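PDB 5F8V: aminotransferase, class V family protein from Trichomonas vaginalis, which probably catalyses the pyridoxal 5'-phosphate-dependent transfer of an amino group from O-phospho-L-serine to 2-oxoglutarate, the second step of L-serine biosynthesis. Local coordinates for residues A[88-93]-A[115-120]; A[171-176]-A[216-221]; A[279-284]-A[356-361]; A[323-328]-A[343-348]. One frame throughout, in Å; residues are numbered along the deposited sequence.

Contact 1 (A[88-93]-A[115-120])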
# COMPACT_ATOMS: atom_id res chain seq x y z
N ASN A 88 -15.31 -9.87 -5.66
CA ASN A 88 -16.35 -8.86 -5.47
C ASN A 88 -17.50 -8.86 -6.47
O ASN A 88 -18.61 -8.46 -6.12
CB ASN A 88 -15.71 -7.45 -5.46
CG ASN A 88 -15.08 -7.11 -4.12
OD1 ASN A 88 -15.75 -6.62 -3.21
ND2 ASN A 88 -13.77 -7.33 -4.00
N PHE A 89 -17.26 -9.27 -7.72
CA PHE A 89 -18.21 -9.01 -8.82
C PHE A 89 -18.70 -10.20 -9.64
O PHE A 89 -19.52 -10.01 -10.55
CB PHE A 89 -17.62 -7.96 -9.78
CG PHE A 89 -17.28 -6.65 -9.14
CD1 PHE A 89 -18.25 -5.91 -8.46
CD2 PHE A 89 -15.98 -6.13 -9.23
CE1 PHE A 89 -17.93 -4.70 -7.87
CE2 PHE A 89 -15.67 -4.92 -8.64
CZ PHE A 89 -16.64 -4.21 -7.97
N ILE A 90 -18.23 -11.41 -9.36
CA ILE A 90 -18.82 -12.61 -9.98
C ILE A 90 -20.30 -12.72 -9.56
O ILE A 90 -21.16 -13.02 -10.39
CB ILE A 90 -18.05 -13.90 -9.61
CG1 ILE A 90 -16.71 -13.92 -10.34
CG2 ILE A 90 -18.86 -15.15 -9.97
CD1 ILE A 90 -15.76 -14.99 -9.87
N GLY A 91 -20.57 -12.47 -8.29
CA GLY A 91 -21.90 -12.67 -7.71
C GLY A 91 -22.29 -14.13 -7.82
O GLY A 91 -21.50 -15.01 -7.48
N GLU A 92 -23.49 -14.37 -8.34
CA GLU A 92 -24.01 -15.72 -8.58
C GLU A 92 -23.92 -16.10 -10.06
O GLU A 92 -24.46 -17.13 -10.46
CB GLU A 92 -25.48 -15.81 -8.13
CG GLU A 92 -25.78 -15.34 -6.72
CD GLU A 92 -25.37 -16.33 -5.63
OE1 GLU A 92 -24.52 -17.22 -5.89
OE2 GLU A 92 -25.90 -16.21 -4.50
N HIS A 93 -23.24 -15.29 -10.88
CA HIS A 93 -23.10 -15.59 -12.31
C HIS A 93 -22.19 -16.80 -12.54
O HIS A 93 -21.33 -17.10 -11.72
CB HIS A 93 -22.57 -14.38 -13.07
CG HIS A 93 -23.49 -13.20 -13.02
ND1 HIS A 93 -23.39 -12.22 -12.06
CD2 HIS A 93 -24.54 -12.85 -13.80
CE1 HIS A 93 -24.33 -11.32 -12.26
NE2 HIS A 93 -25.05 -11.68 -13.30
N LEU A 115 -7.37 -18.50 -9.39
CA LEU A 115 -8.23 -18.56 -8.21
C LEU A 115 -9.29 -19.67 -8.30
O LEU A 115 -9.64 -20.26 -7.29
CB LEU A 115 -8.90 -17.20 -7.94
CG LEU A 115 -7.99 -16.05 -7.49
CD1 LEU A 115 -8.74 -14.73 -7.58
CD2 LEU A 115 -7.45 -16.26 -6.09
N ALA A 116 -9.80 -19.92 -9.51
CA ALA A 116 -10.68 -21.06 -9.80
C ALA A 116 -11.90 -21.12 -8.89
O ALA A 116 -12.05 -22.04 -8.10
CB ALA A 116 -9.89 -22.37 -9.74
N PHE A 117 -12.78 -20.13 -9.01
CA PHE A 117 -14.02 -20.12 -8.25
C PHE A 117 -14.94 -21.22 -8.81
O PHE A 117 -15.24 -21.18 -10.00
CB PHE A 117 -14.69 -18.74 -8.31
CG PHE A 117 -13.97 -17.69 -7.51
CD1 PHE A 117 -13.12 -16.78 -8.13
CD2 PHE A 117 -14.15 -17.60 -6.13
CE1 PHE A 117 -12.45 -15.81 -7.40
CE2 PHE A 117 -13.48 -16.63 -5.39
CZ PHE A 117 -12.64 -15.72 -6.03
N PRO A 118 -15.33 -22.21 -7.98
CA PRO A 118 -16.15 -23.33 -8.48
C PRO A 118 -17.37 -22.87 -9.27
O PRO A 118 -18.07 -21.94 -8.84
CB PRO A 118 -16.59 -24.04 -7.19
CG PRO A 118 -15.47 -23.81 -6.26
CD PRO A 118 -14.99 -22.41 -6.56
N GLY A 119 -17.59 -23.49 -10.42
CA GLY A 119 -18.77 -23.24 -11.24
C GLY A 119 -18.73 -21.96 -12.06
O GLY A 119 -19.78 -21.53 -12.54
N VAL A 120 -17.55 -21.35 -12.23
CA VAL A 120 -17.42 -20.13 -13.01
C VAL A 120 -16.51 -20.38 -14.19
O VAL A 120 -15.34 -20.76 -14.02
CB VAL A 120 -16.88 -18.94 -12.18
CG1 VAL A 120 -16.85 -17.68 -13.03
CG2 VAL A 120 -17.74 -18.71 -10.94
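Ile90 and Val120 face each other from two tight turns, a type II' turn from Ile90 to His93 and a type II turn from Phe117 to Val120. Glycine takes the positive-phi place in both, Gly91 in the first and Gly119 in the second, and the backbones come nearest at His93 and Val120, whose CA atoms are 7.3 Å apart. The turns belong to the large domain of the fold type I aminotransferases. The first leads from helix 78-89 into strand 95-98; helix 103-115 then crosses back, and the second turn feeds the neighbouring parallel strand 121-124, completing a beta-alpha-beta unit. No hydrogen bond joins the two turns, so the contact is a worked example of loops joined through apolar side chains. Ile90 supplies both of its arms. With CG2 anti to the backbone N and CG1 beside it (chi1 -72°), CD1 reaches Phe117 CD1 at 3.6 Å, meeting the ring obliquely, while CG2 meets Val120 CG2 tip to tip at 3.9 Å. That same Val120 methyl also lies 4.0 Å from His93 O. Phe117 has further neighbours: Phe87 forms an edge-to-face pair with it, and Phe226 of the second subunit brings its ring against it, which places this corner at the dimer interface. The first turn is fastened twice at one acceptor. His93 N bonds to Ile90 O at 3.1 Å, and His93 ND1 reaches Ile90 O from the opposite face of the carbonyl plane at 2.9 Å, with the oxygen lying in the plane of the imidazole.

Contact 2 (A[171-176]-A[216-221])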
# COMPACT_ATOMS: atom_id res chain seq x y z
N PRO A 171 -22.77 -6.56 -23.75
CA PRO A 171 -23.90 -6.57 -22.81
C PRO A 171 -23.49 -6.40 -21.34
O PRO A 171 -24.04 -5.54 -20.65
CB PRO A 171 -24.54 -7.94 -23.06
CG PRO A 171 -24.19 -8.26 -24.47
CD PRO A 171 -22.77 -7.76 -24.60
N ALA A 172 -22.52 -7.19 -20.88
CA ALA A 172 -22.13 -7.17 -19.47
C ALA A 172 -21.47 -5.84 -19.08
O ALA A 172 -20.92 -5.14 -19.95
CB ALA A 172 -21.22 -8.34 -19.14
N PRO A 173 -21.53 -5.47 -17.78
CA PRO A 173 -20.85 -4.25 -17.34
C PRO A 173 -19.33 -4.35 -17.46
O PRO A 173 -18.76 -5.42 -17.27
CB PRO A 173 -21.29 -4.09 -15.88
CG PRO A 173 -21.85 -5.41 -15.48
CD PRO A 173 -22.39 -6.03 -16.73
N LEU A 174 -18.70 -3.23 -17.79
CA LEU A 174 -17.26 -3.19 -18.04
C LEU A 174 -16.50 -3.08 -16.73
O LEU A 174 -16.89 -2.31 -15.83
CB LEU A 174 -16.90 -1.98 -18.91
CG LEU A 174 -17.51 -1.93 -20.31
CD1 LEU A 174 -17.34 -0.53 -20.89
CD2 LEU A 174 -16.89 -2.97 -21.23
N ILE A 175 -15.42 -3.85 -16.62
CA ILE A 175 -14.44 -3.67 -15.57
C ILE A 175 -13.12 -3.34 -16.26
O ILE A 175 -12.60 -4.17 -16.99
CB ILE A 175 -14.31 -4.90 -14.66
CG1 ILE A 175 -15.65 -5.16 -13.96
CG2 ILE A 175 -13.18 -4.68 -13.66
CD1 ILE A 175 -15.65 -6.21 -12.89
N ILE A 176 -12.61 -2.14 -16.01
CA ILE A 176 -11.56 -1.56 -16.83
C ILE A 176 -10.30 -1.27 -16.01
O ILE A 176 -10.33 -0.52 -15.03
CB ILE A 176 -12.04 -0.26 -17.53
CG1 ILE A 176 -13.47 -0.42 -18.08
CG2 ILE A 176 -11.06 0.13 -18.63
CD1 ILE A 176 -13.97 0.72 -18.94
N LYS A 216 -22.68 1.47 -7.83
CA LYS A 216 -23.28 1.01 -6.56
C LYS A 216 -24.06 -0.31 -6.59
O LYS A 216 -23.96 -1.09 -5.64
CB LYS A 216 -24.14 2.12 -5.93
CG LYS A 216 -23.31 3.21 -5.28
CD LYS A 216 -24.15 4.39 -4.83
CE LYS A 216 -23.27 5.41 -4.13
NZ LYS A 216 -23.98 6.68 -3.88
N ASP A 217 -24.82 -0.58 -7.65
CA ASP A 217 -25.54 -1.87 -7.79
C ASP A 217 -24.62 -3.09 -7.98
O ASP A 217 -25.03 -4.22 -7.70
CB ASP A 217 -26.60 -1.84 -8.91
CG ASP A 217 -26.01 -1.57 -10.28
OD1 ASP A 217 -25.11 -0.71 -10.34
OD2 ASP A 217 -26.42 -2.21 -11.28
N MET A 218 -23.37 -2.87 -8.43
CA MET A 218 -22.39 -3.96 -8.52
C MET A 218 -22.05 -4.53 -7.14
O MET A 218 -21.83 -5.72 -7.00
CB MET A 218 -21.11 -3.51 -9.23
CG MET A 218 -21.29 -3.09 -10.68
SD MET A 218 -21.71 -4.45 -11.78
CE MET A 218 -20.16 -5.35 -11.82
N LEU A 219 -22.02 -3.67 -6.12
CA LEU A 219 -21.77 -4.09 -4.75
C LEU A 219 -22.98 -4.71 -4.03
O LEU A 219 -22.82 -5.28 -2.95
CB LEU A 219 -21.21 -2.93 -3.93
CG LEU A 219 -19.83 -2.45 -4.38
CD1 LEU A 219 -19.43 -1.23 -3.56
CD2 LEU A 219 -18.79 -3.55 -4.25
N GLU A 220 -24.17 -4.62 -4.63
CA GLU A 220 -25.31 -5.41 -4.17
C GLU A 220 -25.10 -6.92 -4.40
O GLU A 220 -25.78 -7.75 -3.77
CB GLU A 220 -26.62 -4.93 -4.83
CG GLU A 220 -27.02 -3.51 -4.46
CD GLU A 220 -28.31 -3.02 -5.14
OE1 GLU A 220 -28.99 -3.82 -5.82
OE2 GLU A 220 -28.64 -1.83 -5.00
N ARG A 221 -24.16 -7.29 -5.27
CA ARG A 221 -23.85 -8.70 -5.54
C ARG A 221 -23.15 -9.32 -4.33
O ARG A 221 -22.43 -8.63 -3.61
CB ARG A 221 -22.95 -8.83 -6.77
CG ARG A 221 -23.58 -8.28 -8.04
CD ARG A 221 -22.64 -8.38 -9.22
NE ARG A 221 -23.30 -7.94 -10.45
CZ ARG A 221 -22.88 -8.20 -11.68
NH1 ARG A 221 -21.76 -8.90 -11.90
NH2 ARG A 221 -23.58 -7.74 -12.72
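Met218 reaches across to Pro173 with a side chain bent at chi2 and chi3. CB comes first: it touches the rim of the Phe89 ring, at the end of helix 78-89. CG stands anti to the carbonyl carbon and beside the backbone N (chi1 -63°), and further turns of the same sense at chi2 and chi3 fold the thioether towards the proline. SD is the principal point of contact. It sits 3.8 Å from Pro173 CG and 4.1 Å from Pro173 CB, crossing the pyrrolidine ring at a slant. The large domain of this fold type I enzyme is built round a mixed sheet, and the contact spans part of its breadth: Pro173 leads into the parallel strand 174-177, bonding through its backbone to Phe151 of strand 148-154, whereas Met218 follows the antiparallel strand 209-215 in a short helical turn. SD also has a flat neighbour within its own segment, lying 3.8 Å above one face of the Arg221 guanidinium and displaced towards its rim. Arg221 also runs out extended to the proline, bringing NH2 to 4.0 Å from Pro173 CG, while its NH1 is engaged elsewhere by the carbonyl oxygens of Ala149 and Phe89. At the tip of Met218, the methyl CE ends 4.0 Å from Pro173 CG.

Contact 3 (A[279-284]-A[356-361])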
# COMPACT_ATOMS: atom_id res chain seq x y z
N LYS A 279 1.99 12.39 -30.83
CA LYS A 279 2.10 12.63 -32.28
C LYS A 279 3.56 12.92 -32.70
O LYS A 279 4.05 12.36 -33.68
CB LYS A 279 1.18 13.79 -32.68
CG LYS A 279 1.06 14.04 -34.18
CD LYS A 279 0.37 15.38 -34.44
CE LYS A 279 0.12 15.61 -35.93
NZ LYS A 279 -0.98 14.73 -36.44
N LYS A 280 4.23 13.77 -31.94
CA LYS A 280 5.67 14.02 -32.13
C LYS A 280 6.51 12.74 -32.03
O LYS A 280 7.36 12.49 -32.88
CB LYS A 280 6.19 15.06 -31.12
CG LYS A 280 5.68 16.48 -31.35
CD LYS A 280 6.35 17.45 -30.38
CE LYS A 280 6.16 18.91 -30.80
NZ LYS A 280 6.72 19.86 -29.80
N VAL A 281 6.25 11.91 -31.02
CA VAL A 281 7.04 10.68 -30.82
C VAL A 281 6.78 9.72 -31.98
O VAL A 281 7.73 9.15 -32.52
CB VAL A 281 6.76 9.98 -29.47
CG1 VAL A 281 7.54 8.68 -29.35
CG2 VAL A 281 7.10 10.89 -28.29
N TYR A 282 5.52 9.55 -32.38
CA TYR A 282 5.17 8.64 -33.48
C TYR A 282 5.69 9.11 -34.84
O TYR A 282 6.12 8.29 -35.64
CB TYR A 282 3.65 8.37 -33.56
CG TYR A 282 3.16 7.43 -32.48
CD1 TYR A 282 3.68 6.14 -32.38
CD2 TYR A 282 2.18 7.82 -31.55
CE1 TYR A 282 3.25 5.27 -31.40
CE2 TYR A 282 1.74 6.94 -30.56
CZ TYR A 282 2.28 5.66 -30.49
OH TYR A 282 1.89 4.75 -29.52
N GLU A 283 5.64 10.41 -35.09
CA GLU A 283 6.23 10.97 -36.30
C GLU A 283 7.77 10.81 -36.31
O GLU A 283 8.34 10.60 -37.37
CB GLU A 283 5.79 12.44 -36.54
CG GLU A 283 6.48 13.20 -37.68
CD GLU A 283 6.28 12.59 -39.07
OE1 GLU A 283 6.09 11.36 -39.21
OE2 GLU A 283 6.33 13.35 -40.06
N ALA A 284 8.42 10.87 -35.15
CA ALA A 284 9.85 10.57 -35.05
C ALA A 284 10.14 9.08 -35.32
O ALA A 284 11.16 8.75 -35.94
CB ALA A 284 10.41 10.99 -33.70
N GLU A 356 9.47 19.41 -23.13
CA GLU A 356 10.91 19.49 -23.28
C GLU A 356 11.57 18.11 -23.38
O GLU A 356 12.50 17.93 -24.15
CB GLU A 356 11.51 20.25 -22.11
CG GLU A 356 12.94 20.68 -22.32
CD GLU A 356 13.45 21.51 -21.17
OE1 GLU A 356 13.83 20.94 -20.13
OE2 GLU A 356 13.45 22.74 -21.32
N ALA A 357 11.10 17.15 -22.57
CA ALA A 357 11.63 15.79 -22.59
C ALA A 357 11.39 15.11 -23.94
O ALA A 357 12.30 14.49 -24.50
CB ALA A 357 11.03 14.95 -21.47
N VAL A 358 10.17 15.25 -24.45
CA VAL A 358 9.80 14.73 -25.75
C VAL A 358 10.66 15.37 -26.85
O VAL A 358 11.13 14.67 -27.75
CB VAL A 358 8.29 14.91 -26.05
CG1 VAL A 358 7.97 14.56 -27.50
CG2 VAL A 358 7.44 14.06 -25.10
N ASP A 359 10.83 16.69 -26.80
CA ASP A 359 11.73 17.41 -27.73
C ASP A 359 13.17 16.87 -27.72
O ASP A 359 13.77 16.70 -28.77
CB ASP A 359 11.79 18.91 -27.43
CG ASP A 359 10.59 19.69 -27.94
OD1 ASP A 359 9.78 19.19 -28.73
OD2 ASP A 359 10.45 20.86 -27.53
N ALA A 360 13.71 16.62 -26.54
CA ALA A 360 15.04 16.00 -26.39
C ALA A 360 15.09 14.56 -26.94
O ALA A 360 16.10 14.16 -27.55
CB ALA A 360 15.46 16.01 -24.94
N LEU A 361 14.02 13.79 -26.74
CA LEU A 361 13.94 12.44 -27.31
C LEU A 361 13.91 12.46 -28.84
O LEU A 361 14.65 11.71 -29.47
CB LEU A 361 12.71 11.69 -26.76
CG LEU A 361 12.52 10.27 -27.28
CD1 LEU A 361 13.75 9.41 -26.96
CD2 LEU A 361 11.25 9.66 -26.72
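Val281 and Val358 meet where two helices of the C-terminal domain run side by side, their local axes 9.9 Å apart and only 5° from parallel. In this small alpha/beta domain of the fold type I aminotransferases, helices 267-286 and 355-367 pack next to each other on the two-stranded antiparallel sheet: Val281 touches Met305 of strand 304-307, and Leu361 of the other helix reaches Ala347 of strand 345-348. The sheet-facing part of the interface is the close-packed one. Val358 CG1, placed anti to the backbone N (chi1 171°), points between the helices and comes within 3.9 Å of Val281 CG2, the two valine side chains crossing at about a right angle. The same methyl lies 4.1 Å from Lys280 CB, so one carbon of Val358 is lodged against two successive residues of the facing helix. Further out, the contrast is plain. Lys280 is solvent-exposed, and from its CB the chain continues extended on the solvent side, with Met355 also beside it. Asp359 starts from a CB that points away from the other helix, but its carboxylate swings back over the gap. A salt bridge closes this outer side without the close fit of the valines; its hydrogen bond is weak, with Lys280 NZ 3.3 Å from Asp359 OD1.

Contact 4 (A[323-328]-A[343-348])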
# COMPACT_ATOMS: atom_id res chain seq x y z
N LYS A 323 23.00 -0.08 -27.70
CA LYS A 323 23.68 1.06 -28.32
C LYS A 323 22.82 2.33 -28.35
O LYS A 323 23.29 3.39 -27.94
CB LYS A 323 24.16 0.73 -29.74
CG LYS A 323 25.40 -0.14 -29.82
CD LYS A 323 25.69 -0.49 -31.27
CE LYS A 323 27.10 -1.04 -31.45
NZ LYS A 323 27.30 -2.30 -30.68
N PHE A 324 21.58 2.22 -28.83
CA PHE A 324 20.66 3.38 -28.82
C PHE A 324 20.20 3.75 -27.41
O PHE A 324 20.02 4.93 -27.11
CB PHE A 324 19.45 3.17 -29.74
CG PHE A 324 18.50 4.34 -29.76
CD1 PHE A 324 17.25 4.26 -29.14
CD2 PHE A 324 18.86 5.54 -30.36
CE1 PHE A 324 16.38 5.35 -29.15
CE2 PHE A 324 18.00 6.63 -30.37
CZ PHE A 324 16.76 6.54 -29.77
N VAL A 325 20.00 2.76 -26.55
CA VAL A 325 19.59 3.01 -25.16
C VAL A 325 20.66 3.83 -24.44
O VAL A 325 20.35 4.82 -23.75
CB VAL A 325 19.32 1.69 -24.39
CG1 VAL A 325 19.21 1.92 -22.88
CG2 VAL A 325 18.04 1.04 -24.89
N ASN A 326 21.91 3.41 -24.59
CA ASN A 326 23.03 4.13 -24.00
C ASN A 326 23.28 5.48 -24.63
O ASN A 326 23.65 6.42 -23.94
CB ASN A 326 24.29 3.26 -24.01
CG ASN A 326 24.27 2.25 -22.89
OD1 ASN A 326 24.43 2.63 -21.72
ND2 ASN A 326 24.03 0.99 -23.21
N PHE A 327 23.03 5.58 -25.94
CA PHE A 327 23.01 6.85 -26.66
C PHE A 327 22.03 7.83 -26.01
O PHE A 327 22.35 9.02 -25.83
CB PHE A 327 22.64 6.61 -28.12
CG PHE A 327 22.73 7.83 -28.99
CD1 PHE A 327 21.59 8.55 -29.35
CD2 PHE A 327 23.97 8.24 -29.50
CE1 PHE A 327 21.68 9.66 -30.17
CE2 PHE A 327 24.06 9.35 -30.33
CZ PHE A 327 22.92 10.06 -30.66
N CYS A 328 20.85 7.33 -25.65
CA CYS A 328 19.84 8.11 -24.94
C CYS A 328 20.23 8.38 -23.48
O CYS A 328 20.15 9.52 -23.05
CB CYS A 328 18.48 7.42 -24.99
SG CYS A 328 17.79 7.33 -26.64
N GLY A 343 12.11 -6.50 -25.47
CA GLY A 343 13.32 -5.76 -25.83
C GLY A 343 13.00 -4.45 -26.53
O GLY A 343 11.88 -3.93 -26.44
N GLY A 344 13.98 -3.93 -27.26
CA GLY A 344 13.82 -2.68 -28.00
C GLY A 344 13.58 -1.49 -27.09
O GLY A 344 14.12 -1.45 -25.98
N PHE A 345 12.76 -0.55 -27.56
CA PHE A 345 12.63 0.76 -26.91
C PHE A 345 11.19 1.14 -26.60
O PHE A 345 10.28 0.70 -27.30
CB PHE A 345 13.27 1.83 -27.79
CG PHE A 345 14.46 1.33 -28.56
CD1 PHE A 345 15.61 0.94 -27.89
CD2 PHE A 345 14.41 1.20 -29.95
CE1 PHE A 345 16.70 0.46 -28.59
CE2 PHE A 345 15.50 0.72 -30.65
CZ PHE A 345 16.65 0.34 -29.97
N ARG A 346 11.00 1.98 -25.58
CA ARG A 346 9.67 2.48 -25.24
C ARG A 346 9.74 3.85 -24.58
O ARG A 346 10.40 4.01 -23.54
CB ARG A 346 8.95 1.48 -24.31
CG ARG A 346 7.50 1.83 -23.97
CD ARG A 346 6.86 0.82 -23.00
NE ARG A 346 7.71 0.53 -21.85
CZ ARG A 346 7.38 -0.26 -20.83
NH1 ARG A 346 6.18 -0.83 -20.74
NH2 ARG A 346 8.27 -0.45 -19.85
N ALA A 347 9.08 4.83 -25.18
CA ALA A 347 8.87 6.12 -24.52
C ALA A 347 7.54 6.05 -23.79
O ALA A 347 6.49 5.86 -24.42
CB ALA A 347 8.84 7.25 -25.54
N SER A 348 7.59 6.16 -22.47
CA SER A 348 6.40 6.30 -21.64
C SER A 348 6.30 7.78 -21.27
O SER A 348 7.24 8.33 -20.71
CB SER A 348 6.49 5.42 -20.40
OG SER A 348 6.59 4.05 -20.75
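The ring of Phe345 receives Phe324 over one face and Val325 at its edge, and both neighbours come from the same turn of helix 318-329. The helix lies against strand 345-348 in the C-terminal alpha/beta domain of this fold type I enzyme, and the contact is a helix-on-sheet core in miniature. Phe324 and Phe345 form a T-shaped (edge-to-face) pair, with centroids 5.1 Å apart and planes at 69°. Phe324 presents the edge, its CD1 standing 3.8 Å above the plane of Phe345, over the ring centre. Phe324 CB follows behind, 4.0 Å from Phe345 CZ, beyond the rim of the ring. One face of Phe324 itself is occupied from within its own helix, where Cys328 SG lies 3.4 Å above the plane near the rim. More aromatic rings enlarge the cluster: Phe291 and Trp368 meet Phe324, and Phe307 of strand 304-307 meets Phe345. Just before the strand, Gly344 N bonds to the carboxylate of Asp321, one helical turn before Val325. Phe345 then turns its ring towards the helix at an unusual chi1 of -33°, well away from a staggered value. That rotation sets the ring edge against a methyl group, with Phe345 CD1 3.9 Å from Val325 CG2, which lies in the ring plane.

From the N terminus, contact 1 closes first, around a loop holding strand 95-98 and helix 103-115. Contact 2 opens only after that loop is complete and joins the start of strand 174-177 to the turn after strand 209-215, with strand 193-199 between them in the sheet. Although in series, the two touch: the His93 ring packs against the Arg221 guanidinium, and Phe89 packs on Ile175. Contacts 3 and 4 lie on the opposite side of the chain's centre. Contact 3 spans the long loop from helix 267-286 to helix 355-367, and contact 4 opens and closes within it. Ala347 touches both helices of contact 3, so helices 267-286, 318-329 and 355-367 all meet strand 345-348.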